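Side-chain contacts in MmeI (Methylophilus methylotrophus, PDB 5HR4), which unites DNA restriction and modification in one Type IIL enzyme and probably methylates adenine in DNA at N6, with S-adenosyl-L-methionine as methyl donor: residues L457-A461 against L462-W466; L511-V514 against A515-Y518. One frame throughout, in Å; residues are numbered along the deposited sequence.

Contact 1. Residues L457-A461 against L462-W466. With SFG (sinefungin), chain H.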
# COMPACT_ATOMS: atom_id res chain seq x y z
N LEU A 457 5.72 -11.17 -18.32
CA LEU A 457 5.21 -12.52 -18.14
C LEU A 457 3.93 -12.49 -17.29
O LEU A 457 3.83 -11.76 -16.31
CB LEU A 457 6.26 -13.39 -17.46
CG LEU A 457 5.82 -14.83 -17.25
CD1 LEU A 457 5.54 -15.46 -18.58
CD2 LEU A 457 6.90 -15.58 -16.47
N ASN A 458 2.94 -13.28 -17.70
CA ASN A 458 1.71 -13.47 -16.92
C ASN A 458 1.93 -14.71 -16.07
O ASN A 458 1.81 -15.83 -16.55
CB ASN A 458 0.49 -13.61 -17.83
CG ASN A 458 -0.80 -13.92 -17.05
OD1 ASN A 458 -1.75 -14.47 -17.61
ND2 ASN A 458 -0.83 -13.56 -15.77
N ALA A 459 2.23 -14.51 -14.79
CA ALA A 459 2.56 -15.60 -13.90
C ALA A 459 2.46 -15.08 -12.48
O ALA A 459 2.02 -13.95 -12.25
CB ALA A 459 3.94 -16.17 -14.22
N ASN A 460 2.87 -15.90 -11.52
CA ASN A 460 2.74 -15.60 -10.10
C ASN A 460 4.15 -15.43 -9.54
O ASN A 460 4.82 -16.42 -9.23
CB ASN A 460 1.97 -16.71 -9.38
CG ASN A 460 1.77 -16.40 -7.91
OD1 ASN A 460 2.71 -16.06 -7.19
ND2 ASN A 460 0.54 -16.48 -7.47
N ALA A 461 4.55 -14.18 -9.35
CA ALA A 461 5.95 -13.85 -9.06
C ALA A 461 6.48 -14.53 -7.81
O ALA A 461 7.70 -14.56 -7.61
CB ALA A 461 6.10 -12.34 -8.91
N LEU A 462 5.61 -15.04 -6.94
CA LEU A 462 6.07 -15.70 -5.73
C LEU A 462 6.34 -17.18 -5.93
O LEU A 462 7.08 -17.78 -5.14
CB LEU A 462 5.05 -15.49 -4.60
CG LEU A 462 4.73 -14.03 -4.20
CD1 LEU A 462 3.92 -13.97 -2.94
CD2 LEU A 462 5.97 -13.20 -4.03
N GLN A 463 5.79 -17.79 -7.00
CA GLN A 463 5.91 -19.22 -7.25
C GLN A 463 6.97 -19.58 -8.28
O GLN A 463 7.31 -20.75 -8.40
CB GLN A 463 4.56 -19.80 -7.70
CG GLN A 463 3.53 -19.93 -6.60
CD GLN A 463 2.19 -20.46 -7.10
OE1 GLN A 463 2.05 -20.83 -8.26
NE2 GLN A 463 1.20 -20.51 -6.21
N ILE A 464 7.51 -18.62 -9.03
CA ILE A 464 8.45 -18.90 -10.11
C ILE A 464 9.86 -18.44 -9.73
O ILE A 464 10.08 -17.73 -8.75
CB ILE A 464 8.01 -18.24 -11.43
CG1 ILE A 464 7.96 -16.72 -11.27
CG2 ILE A 464 6.68 -18.78 -11.90
CD1 ILE A 464 7.68 -16.02 -12.57
N ASP A 465 10.82 -18.83 -10.56
CA ASP A 465 12.18 -18.33 -10.47
C ASP A 465 12.31 -17.09 -11.36
O ASP A 465 12.16 -17.19 -12.58
CB ASP A 465 13.17 -19.42 -10.89
CG ASP A 465 14.62 -19.05 -10.63
OD1 ASP A 465 14.88 -18.03 -9.95
OD2 ASP A 465 15.50 -19.79 -11.09
N TRP A 466 12.59 -15.93 -10.75
CA TRP A 466 12.68 -14.70 -11.53
C TRP A 466 13.66 -14.82 -12.70
O TRP A 466 13.44 -14.20 -13.75
CB TRP A 466 13.04 -13.50 -10.63
CG TRP A 466 11.89 -13.11 -9.73
CD1 TRP A 466 10.64 -13.67 -9.72
CD2 TRP A 466 11.86 -12.08 -8.73
NE1 TRP A 466 9.85 -13.07 -8.78
CE2 TRP A 466 10.58 -12.09 -8.15
CE3 TRP A 466 12.80 -11.15 -8.27
CZ2 TRP A 466 10.20 -11.22 -7.13
CZ3 TRP A 466 12.42 -10.27 -7.26
CH2 TRP A 466 11.14 -10.32 -6.70
N SFG H . 2.38 -0.76 -10.16
CA SFG H . 1.22 -1.14 -10.94
C SFG H . 0.72 0.11 -11.64
O SFG H . 1.33 1.19 -11.45
OXT SFG H . -0.27 0.08 -12.41
CB SFG H . 0.13 -1.69 -10.03
CG SFG H . 0.73 -2.84 -9.22
CD SFG H . -0.29 -3.17 -8.15
NE SFG H . -0.10 -2.21 -7.08
C5' SFG H . -0.13 -4.61 -7.64
C4' SFG H . -0.18 -5.70 -8.77
O4' SFG H . 0.31 -6.81 -8.30
C3' SFG H . -1.60 -6.09 -9.21
O3' SFG H . -1.75 -5.68 -10.50
C2' SFG H . -1.70 -7.63 -9.06
O2' SFG H . -2.38 -8.26 -10.23
C1' SFG H . -0.47 -8.02 -9.04
N9 SFG H . -0.24 -9.16 -8.20
C8 SFG H . -0.80 -9.45 -7.03
N7 SFG H . -0.25 -10.58 -6.58
C5 SFG H . 0.65 -10.98 -7.47
C6 SFG H . 1.48 -12.08 -7.49
N6 SFG H . 1.67 -13.17 -6.57
N1 SFG H . 2.32 -12.28 -8.50
C2 SFG H . 2.36 -11.39 -9.51
N3 SFG H . 1.54 -10.31 -9.50
C4 SFG H . 0.68 -10.10 -8.47

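Contact 2. Residues L511-V514 against A515-Y518. With SFG (sinefungin), chain H.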
# COMPACT_ATOMS: atom_id res chain seq x y z
N LEU A 511 2.94 -11.74 8.49
CA LEU A 511 3.45 -10.68 7.65
C LEU A 511 2.39 -10.25 6.64
O LEU A 511 1.50 -11.02 6.27
CB LEU A 511 4.71 -11.12 6.90
CG LEU A 511 5.94 -11.16 7.81
CD1 LEU A 511 7.12 -11.82 7.13
CD2 LEU A 511 6.26 -9.75 8.21
N ASP A 512 2.48 -9.00 6.21
CA ASP A 512 1.70 -8.58 5.06
C ASP A 512 2.19 -9.36 3.85
O ASP A 512 3.35 -9.79 3.78
CB ASP A 512 1.84 -7.07 4.83
CG ASP A 512 0.70 -6.48 3.96
OD1 ASP A 512 0.69 -6.74 2.73
OD2 ASP A 512 -0.17 -5.75 4.51
N LEU A 513 1.28 -9.59 2.89
CA LEU A 513 1.69 -10.25 1.66
C LEU A 513 2.85 -9.53 1.00
O LEU A 513 3.73 -10.17 0.40
CB LEU A 513 0.50 -10.37 0.70
CG LEU A 513 0.81 -11.20 -0.56
CD1 LEU A 513 1.47 -12.52 -0.19
CD2 LEU A 513 -0.44 -11.42 -1.37
N VAL A 514 2.88 -8.19 1.08
CA VAL A 514 3.91 -7.44 0.35
C VAL A 514 5.30 -7.83 0.83
O VAL A 514 6.27 -7.79 0.06
CB VAL A 514 3.69 -5.92 0.47
CG1 VAL A 514 3.84 -5.44 1.89
CG2 VAL A 514 4.65 -5.16 -0.45
N ALA A 515 5.43 -8.25 2.10
CA ALA A 515 6.74 -8.64 2.61
C ALA A 515 7.37 -9.72 1.75
O ALA A 515 8.58 -9.71 1.53
CB ALA A 515 6.62 -9.10 4.06
N ALA A 516 6.55 -10.63 1.20
CA ALA A 516 7.05 -11.74 0.38
C ALA A 516 8.01 -11.30 -0.73
O ALA A 516 8.97 -12.01 -1.05
CB ALA A 516 5.88 -12.50 -0.22
N TRP A 517 7.77 -10.16 -1.37
CA TRP A 517 8.67 -9.78 -2.47
C TRP A 517 10.08 -9.43 -2.00
O TRP A 517 11.00 -9.45 -2.82
CB TRP A 517 8.11 -8.60 -3.28
CG TRP A 517 7.10 -9.02 -4.31
CD1 TRP A 517 7.25 -8.97 -5.66
CD2 TRP A 517 5.80 -9.56 -4.07
NE1 TRP A 517 6.11 -9.45 -6.28
CE2 TRP A 517 5.21 -9.81 -5.31
CE3 TRP A 517 5.08 -9.84 -2.91
CZ2 TRP A 517 3.93 -10.33 -5.44
CZ3 TRP A 517 3.80 -10.37 -3.03
CH2 TRP A 517 3.24 -10.61 -4.29
N TYR A 518 10.27 -9.11 -0.72
CA TYR A 518 11.60 -8.72 -0.25
C TYR A 518 12.58 -9.88 -0.21
O TYR A 518 13.70 -9.73 -0.73
CB TYR A 518 11.49 -8.02 1.10
CG TYR A 518 10.96 -6.60 1.03
CD1 TYR A 518 9.61 -6.36 0.81
CD2 TYR A 518 11.81 -5.52 1.21
CE1 TYR A 518 9.12 -5.08 0.75
CE2 TYR A 518 11.33 -4.23 1.16
CZ TYR A 518 9.99 -4.01 0.92
OH TYR A 518 9.51 -2.73 0.87
N SFG H . 2.38 -0.76 -10.16
CA SFG H . 1.22 -1.14 -10.94
C SFG H . 0.72 0.11 -11.64
O SFG H . 1.33 1.19 -11.45
OXT SFG H . -0.27 0.08 -12.41
CB SFG H . 0.13 -1.69 -10.03
CG SFG H . 0.73 -2.84 -9.22
CD SFG H . -0.29 -3.17 -8.15
NE SFG H . -0.10 -2.21 -7.08
C5' SFG H . -0.13 -4.61 -7.64
C4' SFG H . -0.18 -5.70 -8.77
O4' SFG H . 0.31 -6.81 -8.30
C3' SFG H . -1.60 -6.09 -9.21
O3' SFG H . -1.75 -5.68 -10.50
C2' SFG H . -1.70 -7.63 -9.06
O2' SFG H . -2.38 -8.26 -10.23
C1' SFG H . -0.47 -8.02 -9.04
N9 SFG H . -0.24 -9.16 -8.20
C8 SFG H . -0.80 -9.45 -7.03
N7 SFG H . -0.25 -10.58 -6.58
C5 SFG H . 0.65 -10.98 -7.47
C6 SFG H . 1.48 -12.08 -7.49
N6 SFG H . 1.67 -13.17 -6.57
N1 SFG H . 2.32 -12.28 -8.50
C2 SFG H . 2.36 -11.39 -9.51
N3 SFG H . 1.54 -10.31 -9.50
C4 SFG H . 0.68 -10.10 -8.47

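Contact 1. Residues L457-A461 against L462-W466
Asn460 meets Leu462 and Gln463 because its CG stands anti to the backbone N (chi1 -178°), which swings the amide forward over the turn that follows. There OD1 accepts the backbone N-H of Leu462 at 3.1 Å, in the carbonyl plane, an Asx-turn bond. The same oxygen takes a weak hydrogen bond from sinefungin N6, so two donors fix the rotation of the amide, while ND2 has a weak partner in Asp497. Gln463, with an extended chain, lays its own amide on that of Asn460, the planes only 7° apart and the carbons CG of Asn460 and CD of Gln463 4.2 Å from each other.

Backbone bonding closes the turn: Gln463 N donates to Asn460 O at 2.8 Å, and the helical torsions of Ala461 and Leu462 make it a type I beta turn. Past the turn, Ile464 holds CG1 between its backbone N and carbonyl carbon (chi1 61°), which returns CD1 toward the strand end. CD1 meets Leu457 CD2 tip to tip at 4.0 Å and also touches Ala459 CB. Trp466 folds back from further on, and its NE1 donates to a lone pair of Ala461 O at 2.9 Å, the oxygen tilted somewhat from the indole plane.

Ala461 N, in the middle of the turn, donates to sinefungin N1 at 3.1 Å. This is the loop after the third strand of a Rossmann-like methyltransferase, the usual place for binding the cofactor's adenine. An acceptor for N6 beside a donor for N1 matches the Watson-Crick edge of adenine, and a 6-oxo purine would present the reverse pattern, so the pair probably contributes to selection of the base.

Contact 2. Residues L511-V514 against A515-Y518
Ala515, Ala516 and Trp517 donate their backbone N-H groups to the carbonyls three residues earlier, Asp512, Leu513 and Val514, and residues 513-517 have helical phi and psi values. The chain thus winds in 3-10 fashion into helix 517-524; the bond from Ala516 N to Leu513 O measures 3.0 Å. Ahead of it, Asp512 OD1 uses its anti lone pair to accept Val514 N in a nearly straight bond (177°), an Asx turn. That oxygen also accepts from Val485 N, just beyond the Asn-Pro-Pro-Phe motif that starts at Asn481.

On one side Leu511 CB lies 4.0 Å from Ala515 CB. On another, Leu513, its CG anti to the backbone N (chi1 -173°), crosses Trp517 obliquely and brings CG to 4.0 Å from CZ3. Leu513 O lies in the indole plane at the ring edge, 3.4 Å from CZ3, while Val514 O meets the edge of Tyr518 at CD1.

The far benzo edge of Trp517 points at the adenine face of sinefungin, CZ2 standing 3.6 Å above C6, and NE1 donates to Pro362 O. With the indole cut back to an alanine, Pro362 O would probably lose this donor and a gap would open over the adenine. Bonded at NE1 and flanked by Leu513, the indole offers the base an apolar C-H edge, consistent with a fixed wall of the cofactor pocket.

Contact 1 comes first along the chain: it closes a tight turn where strand 455-458, the edge of the mixed sheet, runs out into the loop leading to strand 477-480. Contact 2 opens only after that strand and helix 492-502 have passed, and closes the turn entering helix 517-524. The two are in series, neither nested nor crossed, yet they meet in space: Leu462 CD1 packs on Trp517 CZ3 at 3.6 Å and on Ala516 CB, and Ala461 CB touches the Trp517 indole. Residues 457-466 grip the polar edge of the adenine while Trp517 of residues 511-518 sets its ring edge over the adenine face, tying the sheet edge and the helix to one cofactor site.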